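Local coordinates for protein serine protease pet (Escherichia coli, PDB 4OM9) that acts as a secreted serine protease, the passenger domain of an autotransporter enterotoxin whose likely target in host cells is alpha-fodrin, at residues G428-L433 with G449-N454. Numbering follows the deposited sequence.
Sequences GGKLDL and GTTITN
Successive coils of the right-handed parallel beta-helix that forms the stalk of autotransporter passenger domains meet here, strand 429-432 of one coil lying beside strand 451-453 of the next. The strands run the same way, with axes 4.7 Å apart at closest approach. In the parallel pattern, L431 bonds to residues flanking its partner I452: its N donates to T451 O (2.9 Å) and its O accepts from T453 N (2.7 Å, nearly straight at 174°). T451 N to G429 O and L433 N to T453 O continue the series at the two ends. Glycine suits position 428, where phi is positive (51°) and a CB would run into T450 OG1.

L431 and I452 lie on the face turned into the coil. I452 CG1 passes 4.2 Å from L431 CB, while its CG2, anti to the backbone N, reaches over to L433 CG at 4.1 Å. Branched aliphatic chains suit this interior, where L431 also meets V406 of the preceding coil and I452 meets L463.

K430, T451, D432 and T453 occupy the other face. The K430 chain, bent at chi2 (-146°), leans across to the next strand, its CD 4.0 Å from T453 CG2; its NZ has a long, weak ion pair with D478. T453 turns its methyl toward strand 429-432, 3.9 Å from D432 CB, while its OG1 hydrogen-bonds D478. The buried D432 carboxylate lies against the N454 backbone, OD1 being 3.2 Å from N454 CA; OD1 accepts from the N434 backbone N, and OD2 pairs with S455 OG and Q407 NE2. N454 OD1 accepts from the backbone N of G435 and N456, and its ND2 donates to K459 O and N480 O. Backbone bonds thus set the stacking, aliphatic contacts fill the inner face, and the D432 carboxylate and N454 side-chain amide join their own turns to neighbouring coils.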
loop_
_atom_site.group_PDB
_atom_site.type_symbol
_atom_site.label_atom_id
_atom_site.label_comp_id
_atom_site.label_asym_id
_atom_site.label_seq_id
_atom_site.Cartn_x
_atom_site.Cartn_y
_atom_site.Cartn_z
ATOM N N GLY A 428 -14.797 -1.585 -7.676
ATOM C CA GLY A 428 -15.111 -2.913 -7.188
ATOM C C GLY A 428 -16.251 -3.062 -6.199
ATOM O O GLY A 428 -17.324 -2.471 -6.365
ATOM N N GLY A 429 -15.987 -3.862 -5.163
ATOM C CA GLY A 429 -16.949 -4.192 -4.128
ATOM C C GLY A 429 -16.373 -5.285 -3.235
ATOM O O GLY A 429 -15.161 -5.522 -3.259
ATOM N N LYS A 430 -17.227 -5.930 -2.445
ATOM C CA LYS A 430 -16.787 -6.906 -1.455
ATOM C C LYS A 430 -17.270 -8.306 -1.771
ATOM O O LYS A 430 -18.449 -8.502 -2.093
ATOM C CB LYS A 430 -17.272 -6.525 -0.055
ATOM C CG LYS A 430 -16.325 -5.636 0.732
ATOM C CD LYS A 430 -16.393 -5.963 2.229
ATOM C CE LYS A 430 -15.222 -5.303 2.994
ATOM N NZ LYS A 430 -14.952 -5.902 4.348
ATOM N N LEU A 431 -16.354 -9.270 -1.684
ATOM C CA LEU A 431 -16.702 -10.692 -1.687
ATOM C C LEU A 431 -16.520 -11.254 -0.282
ATOM O O LEU A 431 -15.401 -11.329 0.220
ATOM C CB LEU A 431 -15.851 -11.491 -2.684
ATOM C CG LEU A 431 -16.092 -13.014 -2.582
ATOM C CD1 LEU A 431 -17.574 -13.361 -2.828
ATOM C CD2 LEU A 431 -15.215 -13.796 -3.545
ATOM N N ASP A 432 -17.633 -11.633 0.347
ATOM C CA ASP A 432 -17.628 -12.222 1.690
ATOM C C ASP A 432 -17.764 -13.740 1.584
ATOM O O ASP A 432 -18.846 -14.264 1.252
ATOM C CB ASP A 432 -18.751 -11.620 2.541
ATOM C CG ASP A 432 -18.786 -12.167 3.961
ATOM O OD1 ASP A 432 -17.875 -12.922 4.365
ATOM O OD2 ASP A 432 -19.735 -11.832 4.695
ATOM N N LEU A 433 -16.662 -14.443 1.847
ATOM C CA LEU A 433 -16.623 -15.901 1.724
ATOM C C LEU A 433 -17.494 -16.521 2.788
ATOM O O LEU A 433 -17.883 -17.678 2.674
ATOM C CB LEU A 433 -15.187 -16.446 1.839
ATOM C CG LEU A 433 -14.165 -15.900 0.843
ATOM C CD1 LEU A 433 -12.837 -16.581 1.002
ATOM C CD2 LEU A 433 -14.637 -16.053 -0.569
ATOM N N GLY A 449 -10.295 -1.113 -4.870
ATOM C CA GLY A 449 -11.665 -0.959 -4.419
ATOM C C GLY A 449 -12.270 -2.321 -4.072
ATOM O O GLY A 449 -13.265 -2.397 -3.350
ATOM N N THR A 450 -11.659 -3.387 -4.590
ATOM C CA THR A 450 -12.092 -4.755 -4.331
ATOM C C THR A 450 -11.469 -5.334 -3.054
ATOM O O THR A 450 -10.256 -5.218 -2.823
ATOM C CB THR A 450 -11.729 -5.690 -5.515
ATOM O OG1 THR A 450 -12.425 -5.268 -6.690
ATOM C CG2 THR A 450 -12.076 -7.136 -5.208
ATOM N N THR A 451 -12.303 -5.959 -2.231
ATOM C CA THR A 451 -11.817 -6.674 -1.071
ATOM C C THR A 451 -12.508 -8.035 -0.966
ATOM O O THR A 451 -13.726 -8.171 -1.193
ATOM C CB THR A 451 -12.045 -5.885 0.221
ATOM O OG1 THR A 451 -11.545 -4.551 0.059
ATOM C CG2 THR A 451 -11.331 -6.567 1.401
ATOM N N ILE A 452 -11.709 -9.049 -0.659
ATOM C CA ILE A 452 -12.226 -10.375 -0.355
ATOM C C ILE A 452 -12.110 -10.518 1.130
ATOM O O ILE A 452 -11.044 -10.311 1.688
ATOM C CB ILE A 452 -11.457 -11.470 -1.092
ATOM C CG1 ILE A 452 -11.693 -11.323 -2.604
ATOM C CG2 ILE A 452 -11.849 -12.856 -0.571
ATOM C CD1 ILE A 452 -10.881 -12.268 -3.474
ATOM N N THR A 453 -13.222 -10.813 1.781
ATOM C CA THR A 453 -13.263 -10.837 3.235
ATOM C C THR A 453 -13.964 -12.079 3.767
ATOM O O THR A 453 -14.382 -12.954 3.008
ATOM C CB THR A 453 -13.987 -9.596 3.788
ATOM O OG1 THR A 453 -13.750 -9.512 5.199
ATOM C CG2 THR A 453 -15.526 -9.693 3.517
ATOM N N ASN A 454 -14.092 -12.156 5.082
ATOM C CA ASN A 454 -14.944 -13.163 5.682
ATOM C C ASN A 454 -15.494 -12.677 7.010
ATOM O O ASN A 454 -14.765 -12.592 7.995
ATOM C CB ASN A 454 -14.201 -14.472 5.874
ATOM C CG ASN A 454 -15.000 -15.469 6.691
ATOM O OD1 ASN A 454 -16.221 -15.514 6.590
ATOM N ND2 ASN A 454 -14.320 -16.246 7.536
#